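Putative uncharacterized protein TTHB071 (PDB 3AYV) has no firmly established function but binds several zinc ions in a xylose isomerase-like TIM barrel and may act in protection against oxidative stress. Local coordinates at residues L5-S10 / P17-L22; L61-P66 / A116-L121; R77-L82 / V123-T128; I99-T104 / F169-D174; E107-A112 / L146-E151. One frame throughout, in Å; residues are numbered along the deposited sequence.

Contact 1. Residues L5-S10 / P17-L22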
# COMPACT_ATOMS: atom_id res chain seq x y z
N LEU A 5 10.58 -5.00 1.23
CA LEU A 5 11.02 -3.61 1.11
C LEU A 5 10.29 -2.86 -0.01
O LEU A 5 10.26 -3.32 -1.15
CB LEU A 5 12.53 -3.54 0.87
CG LEU A 5 13.10 -2.12 0.78
CD1 LEU A 5 12.99 -1.38 2.11
CD2 LEU A 5 14.56 -2.18 0.31
N ALA A 6 9.73 -1.71 0.32
CA ALA A 6 9.17 -0.79 -0.68
C ALA A 6 10.27 -0.02 -1.38
O ALA A 6 11.14 0.52 -0.72
CB ALA A 6 8.20 0.21 -0.00
N PHE A 7 10.22 0.03 -2.70
CA PHE A 7 11.10 0.90 -3.49
C PHE A 7 10.41 1.20 -4.82
O PHE A 7 9.63 0.39 -5.32
CB PHE A 7 12.48 0.23 -3.75
CG PHE A 7 12.39 -1.13 -4.41
CD1 PHE A 7 12.22 -2.27 -3.65
CD2 PHE A 7 12.46 -1.25 -5.79
CE1 PHE A 7 12.11 -3.53 -4.26
CE2 PHE A 7 12.36 -2.51 -6.43
CZ PHE A 7 12.21 -3.65 -5.65
N PRO A 8 10.68 2.38 -5.40
CA PRO A 8 10.17 2.63 -6.74
C PRO A 8 10.93 1.82 -7.80
O PRO A 8 12.13 1.55 -7.64
CB PRO A 8 10.41 4.13 -6.93
CG PRO A 8 11.55 4.44 -6.01
CD PRO A 8 11.39 3.54 -4.83
N LEU A 9 10.23 1.46 -8.87
CA LEU A 9 10.84 0.82 -10.03
C LEU A 9 12.06 1.63 -10.50
O LEU A 9 13.08 1.06 -10.92
CB LEU A 9 9.80 0.68 -11.14
CG LEU A 9 10.27 0.06 -12.45
CD1 LEU A 9 10.83 -1.36 -12.17
CD2 LEU A 9 9.12 0.05 -13.45
N SER A 10 11.97 2.96 -10.37
CA SER A 10 13.04 3.86 -10.79
C SER A 10 14.33 3.68 -9.99
O SER A 10 15.40 4.14 -10.41
CB SER A 10 12.59 5.33 -10.73
OG SER A 10 12.25 5.71 -9.41
N PRO A 17 20.28 -5.20 -4.48
CA PRO A 17 21.36 -5.80 -3.69
C PRO A 17 21.03 -5.84 -2.19
O PRO A 17 21.34 -6.83 -1.52
CB PRO A 17 22.55 -4.89 -3.97
CG PRO A 17 22.28 -4.33 -5.32
CD PRO A 17 20.79 -4.10 -5.33
N ARG A 18 20.40 -4.78 -1.69
CA ARG A 18 20.06 -4.70 -0.27
C ARG A 18 18.98 -5.71 0.14
O ARG A 18 19.01 -6.24 1.25
CB ARG A 18 19.66 -3.26 0.09
CG ARG A 18 19.72 -2.92 1.57
CD ARG A 18 21.17 -2.90 2.11
NE ARG A 18 21.18 -2.66 3.55
CZ ARG A 18 21.72 -3.47 4.47
NH1 ARG A 18 22.32 -4.60 4.11
NH2 ARG A 18 21.66 -3.14 5.76
N LEU A 19 18.04 -5.97 -0.78
CA LEU A 19 17.00 -6.99 -0.63
C LEU A 19 17.56 -8.38 -0.44
O LEU A 19 17.13 -9.13 0.44
CB LEU A 19 16.11 -7.04 -1.88
CG LEU A 19 15.08 -5.95 -2.15
CD1 LEU A 19 14.16 -6.42 -3.24
CD2 LEU A 19 14.33 -5.69 -0.88
N GLN A 20 18.49 -8.73 -1.33
CA GLN A 20 19.16 -10.02 -1.33
C GLN A 20 19.84 -10.21 0.02
O GLN A 20 19.64 -11.23 0.70
CB GLN A 20 20.20 -10.05 -2.45
CG GLN A 20 20.46 -11.43 -3.06
CD GLN A 20 19.18 -12.14 -3.47
OE1 GLN A 20 18.38 -11.63 -4.28
NE2 GLN A 20 18.96 -13.32 -2.90
N ALA A 21 20.60 -9.19 0.42
CA ALA A 21 21.47 -9.25 1.59
C ALA A 21 20.70 -9.38 2.89
O ALA A 21 21.19 -9.98 3.85
CB ALA A 21 22.38 -8.04 1.63
N LEU A 22 19.49 -8.82 2.93
CA LEU A 22 18.68 -8.89 4.13
C LEU A 22 17.60 -9.98 4.05
O LEU A 22 16.88 -10.19 5.02
CB LEU A 22 18.07 -7.53 4.46
CG LEU A 22 19.02 -6.38 4.84
CD1 LEU A 22 18.30 -5.05 4.70
CD2 LEU A 22 19.60 -6.54 6.27

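Contact 2. Residues L61-P66 / A116-L121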
# COMPACT_ATOMS: atom_id res chain seq x y z
N LEU A 61 -4.11 11.05 -8.61
CA LEU A 61 -5.17 10.24 -9.19
C LEU A 61 -6.38 10.14 -8.27
O LEU A 61 -6.24 10.14 -7.05
CB LEU A 61 -4.65 8.82 -9.49
CG LEU A 61 -3.41 8.77 -10.41
CD1 LEU A 61 -2.95 7.32 -10.64
CD2 LEU A 61 -3.60 9.49 -11.73
N ASP A 62 -7.56 10.00 -8.88
CA ASP A 62 -8.80 9.78 -8.15
C ASP A 62 -9.87 9.34 -9.15
O ASP A 62 -10.22 10.09 -10.08
CB ASP A 62 -9.24 11.08 -7.43
CG ASP A 62 -10.50 10.89 -6.63
OD1 ASP A 62 -10.92 9.73 -6.43
OD2 ASP A 62 -11.09 11.91 -6.19
N LEU A 63 -10.39 8.12 -8.94
CA LEU A 63 -11.50 7.62 -9.76
C LEU A 63 -12.76 8.52 -9.67
O LEU A 63 -13.60 8.51 -10.58
CB LEU A 63 -11.86 6.18 -9.38
CG LEU A 63 -10.82 5.11 -9.75
CD1 LEU A 63 -11.25 3.76 -9.16
CD2 LEU A 63 -10.68 5.03 -11.30
N LEU A 64 -12.85 9.28 -8.59
CA LEU A 64 -14.02 10.11 -8.33
C LEU A 64 -13.68 11.59 -8.48
O LEU A 64 -14.44 12.45 -8.00
CB LEU A 64 -14.56 9.83 -6.93
CG LEU A 64 -14.97 8.39 -6.60
CD1 LEU A 64 -15.53 8.43 -5.20
CD2 LEU A 64 -16.03 7.85 -7.62
N SER A 65 -12.55 11.89 -9.12
CA SER A 65 -12.21 13.29 -9.43
C SER A 65 -13.37 14.03 -10.15
O SER A 65 -13.99 13.48 -11.08
CB SER A 65 -10.99 13.35 -10.36
OG SER A 65 -10.62 14.72 -10.58
N PRO A 66 -13.62 15.31 -9.78
CA PRO A 66 -14.58 16.09 -10.58
C PRO A 66 -14.07 16.37 -12.00
O PRO A 66 -14.87 16.72 -12.88
CB PRO A 66 -14.74 17.42 -9.78
CG PRO A 66 -13.47 17.51 -8.96
CD PRO A 66 -13.13 16.04 -8.60
N ALA A 116 -16.75 2.17 -4.64
CA ALA A 116 -16.91 0.72 -4.84
C ALA A 116 -17.36 0.47 -6.27
O ALA A 116 -16.88 -0.48 -6.93
CB ALA A 116 -17.94 0.15 -3.85
N GLU A 117 -18.28 1.30 -6.75
CA GLU A 117 -18.77 1.17 -8.10
C GLU A 117 -17.68 1.47 -9.13
O GLU A 117 -17.49 0.71 -10.07
CB GLU A 117 -19.99 2.09 -8.31
CG GLU A 117 -20.43 2.16 -9.77
CD GLU A 117 -21.59 3.10 -9.97
OE1 GLU A 117 -22.74 2.62 -10.12
OE2 GLU A 117 -21.34 4.34 -9.96
N ALA A 118 -16.94 2.55 -8.93
CA ALA A 118 -15.88 2.94 -9.85
C ALA A 118 -14.75 1.90 -9.90
O ALA A 118 -14.03 1.78 -10.93
CB ALA A 118 -15.33 4.34 -9.47
N LEU A 119 -14.61 1.14 -8.83
CA LEU A 119 -13.58 0.11 -8.76
C LEU A 119 -13.99 -1.18 -9.45
O LEU A 119 -13.18 -2.10 -9.55
CB LEU A 119 -13.22 -0.20 -7.31
CG LEU A 119 -12.32 0.86 -6.65
CD1 LEU A 119 -12.29 0.59 -5.19
CD2 LEU A 119 -10.89 0.77 -7.26
N GLY A 120 -15.23 -1.25 -9.92
CA GLY A 120 -15.77 -2.48 -10.58
C GLY A 120 -14.78 -3.09 -11.58
O GLY A 120 -14.43 -4.27 -11.45
N LEU A 121 -14.34 -2.30 -12.56
CA LEU A 121 -13.42 -2.78 -13.63
C LEU A 121 -12.05 -3.14 -13.11
O LEU A 121 -11.38 -4.03 -13.64
CB LEU A 121 -13.28 -1.75 -14.76
CG LEU A 121 -14.49 -1.47 -15.65
CD1 LEU A 121 -14.09 -0.44 -16.71
CD2 LEU A 121 -15.11 -2.75 -16.31

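Contact 3. Residues R77-L82 / V123-T128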
# COMPACT_ATOMS: atom_id res chain seq x y z
N ARG A 77 -4.29 4.17 -15.47
CA ARG A 77 -3.14 3.92 -14.60
C ARG A 77 -3.29 2.65 -13.73
O ARG A 77 -2.33 1.85 -13.59
CB ARG A 77 -2.88 5.14 -13.69
CG ARG A 77 -2.31 6.36 -14.43
CD ARG A 77 -0.84 6.17 -14.70
NE ARG A 77 -0.19 7.35 -15.29
CZ ARG A 77 0.30 7.41 -16.52
NH1 ARG A 77 0.19 6.37 -17.35
NH2 ARG A 77 0.92 8.51 -16.92
N LEU A 78 -4.47 2.48 -13.12
CA LEU A 78 -4.71 1.31 -12.29
C LEU A 78 -4.72 0.01 -13.12
O LEU A 78 -4.08 -0.97 -12.74
CB LEU A 78 -6.03 1.44 -11.50
CG LEU A 78 -6.03 2.60 -10.50
CD1 LEU A 78 -7.38 2.63 -9.81
CD2 LEU A 78 -4.90 2.42 -9.45
N LEU A 79 -5.41 0.03 -14.25
CA LEU A 79 -5.52 -1.15 -15.13
C LEU A 79 -4.16 -1.55 -15.75
O LEU A 79 -3.79 -2.74 -15.74
CB LEU A 79 -6.58 -0.91 -16.21
CG LEU A 79 -8.03 -0.79 -15.72
CD1 LEU A 79 -8.93 -0.41 -16.90
CD2 LEU A 79 -8.52 -2.09 -15.07
N PHE A 80 -3.41 -0.57 -16.22
CA PHE A 80 -2.09 -0.86 -16.79
C PHE A 80 -1.12 -1.33 -15.72
O PHE A 80 -0.38 -2.32 -15.92
CB PHE A 80 -1.54 0.33 -17.58
CG PHE A 80 -0.44 -0.06 -18.55
CD1 PHE A 80 -0.58 -1.21 -19.34
CD2 PHE A 80 0.72 0.67 -18.65
CE1 PHE A 80 0.42 -1.60 -20.23
CE2 PHE A 80 1.73 0.30 -19.55
CZ PHE A 80 1.59 -0.83 -20.32
N GLY A 81 -1.16 -0.67 -14.56
CA GLY A 81 -0.36 -1.08 -13.41
C GLY A 81 -0.66 -2.54 -13.04
O GLY A 81 0.26 -3.30 -12.70
N LEU A 82 -1.94 -2.93 -13.12
CA LEU A 82 -2.30 -4.33 -12.82
C LEU A 82 -1.70 -5.28 -13.87
O LEU A 82 -1.19 -6.35 -13.51
CB LEU A 82 -3.82 -4.53 -12.70
CG LEU A 82 -4.49 -4.12 -11.38
CD1 LEU A 82 -5.99 -4.17 -11.53
CD2 LEU A 82 -4.02 -4.96 -10.15
N VAL A 123 -11.32 -4.21 -9.89
CA VAL A 123 -11.46 -5.48 -9.17
C VAL A 123 -11.58 -6.66 -10.17
O VAL A 123 -10.97 -7.73 -9.96
CB VAL A 123 -12.67 -5.44 -8.21
CG1 VAL A 123 -12.94 -6.82 -7.57
CG2 VAL A 123 -12.38 -4.42 -7.09
N ARG A 124 -12.34 -6.44 -11.23
CA ARG A 124 -12.53 -7.49 -12.24
C ARG A 124 -11.20 -7.83 -12.93
O ARG A 124 -10.89 -9.02 -13.13
CB ARG A 124 -13.62 -7.11 -13.25
CG ARG A 124 -15.03 -7.07 -12.64
CD ARG A 124 -16.02 -6.42 -13.64
NE ARG A 124 -16.02 -7.11 -14.93
CZ ARG A 124 -16.85 -6.84 -15.94
NH1 ARG A 124 -17.75 -5.87 -15.84
NH2 ARG A 124 -16.77 -7.55 -17.06
N ARG A 125 -10.41 -6.80 -13.25
CA ARG A 125 -9.10 -7.02 -13.91
C ARG A 125 -8.15 -7.78 -12.99
O ARG A 125 -7.44 -8.69 -13.43
CB ARG A 125 -8.47 -5.68 -14.39
CG ARG A 125 -7.18 -5.83 -15.22
CD ARG A 125 -7.40 -6.73 -16.47
NE ARG A 125 -6.23 -6.78 -17.36
CZ ARG A 125 -5.82 -7.85 -18.03
NH1 ARG A 125 -6.47 -9.01 -17.92
NH2 ARG A 125 -4.74 -7.80 -18.81
N ALA A 126 -8.10 -7.36 -11.72
CA ALA A 126 -7.29 -8.05 -10.70
C ALA A 126 -7.69 -9.53 -10.58
O ALA A 126 -6.82 -10.43 -10.54
CB ALA A 126 -7.45 -7.32 -9.34
N ARG A 127 -8.99 -9.79 -10.61
CA ARG A 127 -9.51 -11.16 -10.50
C ARG A 127 -9.05 -11.99 -11.70
O ARG A 127 -8.51 -13.10 -11.53
CB ARG A 127 -11.03 -11.14 -10.36
CG ARG A 127 -11.65 -12.52 -10.23
CD ARG A 127 -13.02 -12.51 -9.55
NE ARG A 127 -13.89 -11.46 -10.03
CZ ARG A 127 -14.42 -10.49 -9.27
NH1 ARG A 127 -14.19 -10.42 -7.96
NH2 ARG A 127 -15.18 -9.58 -9.84
N THR A 128 -9.21 -11.44 -12.91
CA THR A 128 -8.75 -12.11 -14.14
C THR A 128 -7.27 -12.47 -14.10
O THR A 128 -6.87 -13.61 -14.45
CB THR A 128 -9.06 -11.25 -15.40
OG1 THR A 128 -10.47 -11.13 -15.53
CG2 THR A 128 -8.44 -11.88 -16.68
O HOH W 1 -5.70 -4.11 -17.82

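Contact 4. Residues I99-T104 / F169-D174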
# COMPACT_ATOMS: atom_id res chain seq x y z
N ILE A 99 -9.07 9.90 -2.26
CA ILE A 99 -9.71 10.98 -1.46
C ILE A 99 -8.69 12.13 -1.22
O ILE A 99 -7.53 11.86 -0.90
CB ILE A 99 -10.32 10.44 -0.16
CG1 ILE A 99 -11.30 11.48 0.44
CG2 ILE A 99 -9.20 10.07 0.90
CD1 ILE A 99 -11.96 11.04 1.78
N PRO A 100 -9.11 13.39 -1.46
CA PRO A 100 -8.25 14.56 -1.16
C PRO A 100 -8.03 14.67 0.33
O PRO A 100 -8.84 14.19 1.10
CB PRO A 100 -9.12 15.76 -1.57
CG PRO A 100 -10.17 15.22 -2.47
CD PRO A 100 -10.41 13.77 -2.04
N HIS A 101 -6.96 15.33 0.74
CA HIS A 101 -6.76 15.57 2.14
C HIS A 101 -7.83 16.51 2.70
O HIS A 101 -8.27 17.42 2.01
CB HIS A 101 -5.41 16.25 2.37
CG HIS A 101 -5.20 16.56 3.79
ND1 HIS A 101 -4.91 15.57 4.72
CD2 HIS A 101 -5.35 17.70 4.49
CE1 HIS A 101 -4.86 16.11 5.92
NE2 HIS A 101 -5.12 17.41 5.81
N GLY A 102 -8.24 16.26 3.94
CA GLY A 102 -9.07 17.22 4.68
C GLY A 102 -10.57 17.16 4.43
O GLY A 102 -11.29 18.12 4.75
N ARG A 103 -11.07 16.05 3.89
CA ARG A 103 -12.51 15.88 3.79
C ARG A 103 -13.08 15.60 5.19
O ARG A 103 -12.40 15.01 6.04
CB ARG A 103 -12.88 14.71 2.85
CG ARG A 103 -12.34 14.84 1.42
CD ARG A 103 -12.47 16.27 0.85
NE ARG A 103 -13.74 16.47 0.18
CZ ARG A 103 -14.19 17.66 -0.23
NH1 ARG A 103 -13.51 18.79 -0.01
NH2 ARG A 103 -15.35 17.71 -0.85
N THR A 104 -14.34 16.00 5.41
CA THR A 104 -15.03 15.68 6.65
C THR A 104 -15.42 14.20 6.66
O THR A 104 -15.40 13.57 5.61
CB THR A 104 -16.35 16.49 6.81
OG1 THR A 104 -17.26 16.13 5.76
CG2 THR A 104 -16.06 18.01 6.73
N PHE A 169 -2.53 12.03 8.86
CA PHE A 169 -3.51 12.57 7.91
C PHE A 169 -5.00 12.46 8.34
O PHE A 169 -5.84 13.21 7.83
CB PHE A 169 -3.34 11.93 6.52
CG PHE A 169 -2.00 12.16 5.89
CD1 PHE A 169 -1.41 13.43 5.87
CD2 PHE A 169 -1.31 11.10 5.31
CE1 PHE A 169 -0.17 13.65 5.26
CE2 PHE A 169 -0.06 11.30 4.68
CZ PHE A 169 0.50 12.59 4.67
N SER A 170 -5.31 11.56 9.27
CA SER A 170 -6.71 11.24 9.62
C SER A 170 -7.11 11.95 10.92
O SER A 170 -6.26 12.62 11.54
CB SER A 170 -6.90 9.71 9.75
OG SER A 170 -6.68 9.26 11.09
N ARG A 171 -8.36 11.80 11.34
CA ARG A 171 -8.82 12.27 12.66
C ARG A 171 -8.92 11.11 13.65
O ARG A 171 -9.50 11.25 14.73
CB ARG A 171 -10.21 12.94 12.54
CG ARG A 171 -10.37 13.80 11.31
CD ARG A 171 -9.70 15.16 11.46
NE ARG A 171 -9.56 15.80 10.15
CZ ARG A 171 -8.66 16.73 9.85
NH1 ARG A 171 -7.79 17.16 10.77
NH2 ARG A 171 -8.60 17.20 8.60
N THR A 172 -8.33 9.97 13.29
CA THR A 172 -8.38 8.77 14.09
C THR A 172 -6.94 8.24 14.26
O THR A 172 -6.54 7.27 13.62
CB THR A 172 -9.32 7.71 13.45
OG1 THR A 172 -10.56 8.34 13.06
CG2 THR A 172 -9.63 6.57 14.43
N PRO A 173 -6.15 8.89 15.13
CA PRO A 173 -4.73 8.54 15.13
C PRO A 173 -4.44 7.19 15.75
O PRO A 173 -3.40 6.60 15.46
CB PRO A 173 -4.09 9.67 15.97
CG PRO A 173 -5.22 10.16 16.86
CD PRO A 173 -6.41 10.11 15.92
N ASP A 174 -5.33 6.71 16.61
CA ASP A 174 -5.14 5.40 17.24
C ASP A 174 -5.29 4.29 16.20
O ASP A 174 -6.21 4.34 15.37
CB ASP A 174 -6.16 5.18 18.36
CG ASP A 174 -6.02 6.18 19.51
OD1 ASP A 174 -4.96 6.83 19.64
OD2 ASP A 174 -6.98 6.29 20.31
O HOH W 2 -7.58 14.10 5.93
O HOH W 3 -10.05 14.95 7.08

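Contact 5. Residues E107-A112 / L146-E151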
# COMPACT_ATOMS: atom_id res chain seq x y z
N GLU A 107 -18.24 13.75 4.11
CA GLU A 107 -17.72 13.75 2.74
C GLU A 107 -17.03 12.42 2.38
O GLU A 107 -17.23 11.89 1.28
CB GLU A 107 -16.76 14.91 2.54
CG GLU A 107 -17.50 16.24 2.33
CD GLU A 107 -16.62 17.47 2.56
OE1 GLU A 107 -15.48 17.34 3.08
OE2 GLU A 107 -17.08 18.57 2.20
N ALA A 108 -16.21 11.90 3.30
CA ALA A 108 -15.49 10.64 3.05
C ALA A 108 -16.48 9.49 2.91
O ALA A 108 -16.33 8.62 2.05
CB ALA A 108 -14.50 10.36 4.18
N LEU A 109 -17.48 9.47 3.79
CA LEU A 109 -18.49 8.43 3.78
C LEU A 109 -19.30 8.44 2.50
O LEU A 109 -19.58 7.39 1.92
CB LEU A 109 -19.41 8.57 5.03
CG LEU A 109 -20.49 7.48 5.15
CD1 LEU A 109 -19.91 6.04 5.14
CD2 LEU A 109 -21.37 7.73 6.42
N GLU A 110 -19.65 9.63 2.02
CA GLU A 110 -20.44 9.74 0.79
C GLU A 110 -19.68 9.24 -0.45
O GLU A 110 -20.28 8.86 -1.43
CB GLU A 110 -20.88 11.19 0.55
CG GLU A 110 -21.95 11.66 1.54
CD GLU A 110 -22.26 13.14 1.37
OE1 GLU A 110 -21.53 13.99 1.95
OE2 GLU A 110 -23.24 13.47 0.64
N ARG A 111 -18.35 9.23 -0.40
CA ARG A 111 -17.56 8.70 -1.50
C ARG A 111 -17.55 7.18 -1.52
O ARG A 111 -17.13 6.62 -2.55
CB ARG A 111 -16.10 9.15 -1.39
CG ARG A 111 -15.81 10.59 -1.79
CD ARG A 111 -14.32 10.93 -1.48
NE ARG A 111 -13.39 9.97 -2.10
CZ ARG A 111 -12.75 10.20 -3.25
NH1 ARG A 111 -12.92 11.37 -3.88
NH2 ARG A 111 -11.92 9.28 -3.78
N ALA A 112 -17.94 6.52 -0.43
CA ALA A 112 -17.66 5.06 -0.30
C ALA A 112 -18.30 4.19 -1.39
O ALA A 112 -17.62 3.36 -2.04
CB ALA A 112 -18.05 4.54 1.08
N LEU A 146 -13.99 3.54 4.76
CA LEU A 146 -13.44 2.43 3.97
C LEU A 146 -14.27 1.16 4.14
O LEU A 146 -14.36 0.34 3.23
CB LEU A 146 -11.98 2.14 4.38
CG LEU A 146 -11.05 3.31 4.03
CD1 LEU A 146 -9.63 2.92 4.40
CD2 LEU A 146 -11.16 3.78 2.52
N ARG A 147 -14.85 0.99 5.32
CA ARG A 147 -15.62 -0.23 5.60
C ARG A 147 -16.69 -0.57 4.51
O ARG A 147 -16.76 -1.72 4.08
CB ARG A 147 -16.24 -0.14 7.01
CG ARG A 147 -16.80 -1.48 7.50
CD ARG A 147 -17.28 -1.37 8.94
NE ARG A 147 -16.18 -1.49 9.90
CZ ARG A 147 -15.68 -2.66 10.31
NH1 ARG A 147 -16.16 -3.80 9.83
NH2 ARG A 147 -14.68 -2.67 11.19
N PRO A 148 -17.51 0.41 4.07
CA PRO A 148 -18.51 0.07 3.03
C PRO A 148 -17.90 -0.31 1.67
O PRO A 148 -18.51 -1.08 0.89
CB PRO A 148 -19.32 1.36 2.89
CG PRO A 148 -19.06 2.15 4.21
CD PRO A 148 -17.61 1.85 4.45
N VAL A 149 -16.73 0.25 1.35
CA VAL A 149 -16.06 -0.13 0.09
C VAL A 149 -15.70 -1.60 0.15
O VAL A 149 -15.95 -2.37 -0.80
CB VAL A 149 -14.78 0.70 -0.18
CG1 VAL A 149 -14.22 0.39 -1.58
CG2 VAL A 149 -15.05 2.22 -0.04
N LEU A 150 -15.07 -2.00 1.26
CA LEU A 150 -14.73 -3.40 1.48
C LEU A 150 -15.97 -4.30 1.48
O LEU A 150 -15.98 -5.36 0.85
CB LEU A 150 -13.96 -3.55 2.80
CG LEU A 150 -12.70 -2.68 2.88
CD1 LEU A 150 -12.16 -2.64 4.29
CD2 LEU A 150 -11.66 -3.25 1.92
N GLU A 151 -17.02 -3.88 2.19
CA GLU A 151 -18.22 -4.73 2.31
C GLU A 151 -18.91 -4.90 0.97
O GLU A 151 -19.40 -5.99 0.65
CB GLU A 151 -19.23 -4.08 3.22
CG GLU A 151 -18.88 -3.87 4.63
CD GLU A 151 -20.08 -3.22 5.32
OE1 GLU A 151 -20.12 -1.96 5.41
OE2 GLU A 151 -21.00 -3.97 5.67

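Contact 1. Residues L5-S10 / P17-L22
L19 sends its two methyl groups to two different residues of the strand: CD2 goes to L5 and CD1 to F7. The tighter meeting is with L5, where L19 CD2 sits 3.3 Å from L5 CB, closer than carbon atoms usually come. L5 CD2 lies 3.7 Å from the same L19 CD2, so this methyl bears on both the base and one tip of the L5 side chain. L5 extends with CG anti to its backbone N (chi1 -178°), and the two leucines cross obliquely. On the other branch, L19 CD1 approaches F7 CE1 at 3.7 Å, coming at the ring on a slant, with the two side chains about at right angles. F7 CG is placed between its own backbone N and carbonyl carbon (chi1 56°), which turns the ring to the helix side of the strand. Branched and aromatic hydrocarbons suit this layer, where both partners are buried and the contact is entirely hydrocarbon. Further out, A12 and A15 of helix 12-22 and A26 and V28 of strand 25-29 pack on F7, while P228 touches L5. At the surface of the helix, L22 CD1 lies over one face of the R18 guanidinium, whose NE is salt-bridged to D227. Strand 3-8 and helix 12-22 begin the first beta-alpha-beta unit of the barrel, and this greasy layer between strand and outer helix is characteristic of the TIM barrel.

Contact 2. Residues L61-P66 / A116-L121
L63 lies with its CA 6.4 Å from that of A118, on a type I beta turn running from D62 to S65 that faces the junction between helices 112-118 and 120-129. Two leucines of the turn, L63 and L64, converge on the A118 methyl. L63 CB stands 3.9 Å from A118 CB, and L64 reaches the same methyl with its CD2 at 4.0 Å. A118 is small enough for both residues of the turn to approach the helix at one point. L63 CD1 lies beside A118 O (3.8 Å) and meets L119 CD2 at 3.6 Å, the two leucine side chains crossing at about a right angle. In L63, CG anti to the carbonyl carbon (chi1 -69°) and an extended next torsion (chi2 174°) together carry CD1 toward L119.

The turn is braced from within. D62 OD1 accepts from L64 N (2.9 Å, 163° at the hydrogen), which meets it from above the carboxylate plane and closes an Asx turn. The same OD1 also takes a salt bridge from R111, while T74 OG1 bonds to D62 N. Apolar contact thus joins the two segments, while the bonds of D62 hold in shape the turn that presents the leucines.

Contact 3. Residues R77-L82 / V123-T128
L79 and L82 on helix 68-87 meet R125 and A126 on helix 120-129, two neighbouring outer helices of the TIM barrel. Their short segments run almost parallel, at 6° and 9.9 Å between axes. L79 and R125 cross at a slant: L79 CD2 touches R125 CB at 3.7 Å and R125 CG slightly farther off, so a leucine methyl lies along the aliphatic start of the arginine. L82 and R125 instead run antiparallel alongside one another, and L82 CD1 comes against the backbone of the other helix, 3.8 Å from A126 N and 4.1 Å from A126 CB. A small alanine suits this place, since its short side chain lets the leucine reach the backbone. Behind them, L133 of strand 132-136 packs on both L82 and A126, tying the helix pair to the barrel wall.

Arginine serves as a two-part side chain here. R125 has CG anti to the backbone N (chi1 -174°) and bends at the next bond (R125 chi2 56°). The hydrocarbon part therefore faces L79 while the polar end turns toward D83. R125 NH2 forms a salt bridge with D83, one residue beyond L82, and T128 CG2 lies in the guanidinium plane at its edge. A water spans the helices, accepting from R125 NE at 2.8 Å and donating a weak bond to L79 O at 3.1 Å.

Contact 4. Residues I99-T104 / F169-D174
The R171 guanidinium turns its edge to G102, whose CA lies in its plane, 3.9 Å from R171 NH2. The imidazole of H101 is approached obliquely by F169 O, with H101 CE1 3.6 Å from that carbonyl oxygen, and the F169 ring comes near H101 at a slant, H101 ND1 to F169 CD1 4.3 Å. Both segments are loops at the C-terminal end of the TIM barrel strands, one following strand 92-96 and the other helix 163-169. H139, from a third loop, touches both rings: its ring meets that of F169 at about 40° and that of H101 at about 85°, and H101 ND1 is hydrogen-bonded to H139 ND1. H101 points its imidazole toward the other loop because CG is anti to the backbone N (chi1 178°). G102 has a positive phi, a conformation glycine adopts readily.

F169 borders the zinc centre. Its side chain is about 4 Å from those of H165 and D196 and about 6 Å from a bound zinc ion, so the ring forms part of the wall next to these metal ligands. On the R171 side, S170 OG accepts from T172 N at 2.8 Å, an ST turn that shapes the loop. Waters join the loops: one accepts from G102 N and lies within bonding distance of F169 O, and another donates to R103 O at 2.6 Å while accepting from R171 NH2 at 3.1 Å.

Contact 5. Residues E107-A112 / L146-E151
Outer helices of the TIM barrel meet where the chain passes from helix 105-110 into helix 112-118 and faces the start of helix 147-153. A112, the first residue of its helix, points its methyl toward the other segment and is gripped by two neighbours: A112 CB lies 3.9 Å from P148 CB and 4.0 Å from V149 CG2. The two backbones come close here, A112 CA and V149 CA being 5.4 Å apart, a distance that suits an alanine. V149 touches the chain as well as the methyl, its CG2 standing 3.5 Å from A112 O. This branch faces the alanine because CG1 is anti to the backbone N (chi1 -173°), which sets CG2 beside that N.

At the outer edge L109 reaches over with CD1, 4.1 Å from P148 CG, and the two side chains cross at about a right angle. Proline fits the first turn of a helix, where its missing N-H costs no hydrogen bond, and its compact hydrocarbon ring offers two carbons to the partner helix. Inward, L135 of strand 132-136 packs on V149, and A108 rests on the loop residues I99 and A145. Neighbouring outer helices packed side by side around the strands are characteristic of the TIM barrel.

Contact 1, whose three touching residues are all buried, is the interior strand-to-helix packing of the first beta-alpha-beta unit. Contacts 2, 3 and 5 are partly buried and belong to the outer shell, joining helices and a loop mainly through hydrocarbon. Contact 4 lies at the surface, near a bound zinc ion, and relies on flat polar groups and waters. Contacts 2 and 3 share helix 120-129 and touch, L121 O meeting L79 CD2. Contacts 2 and 5 also touch, for example through L119 and V149, and contact 5 adjoins contact 4. Contact 1 lies across the chain's centre from contacts 2, 4 and 5.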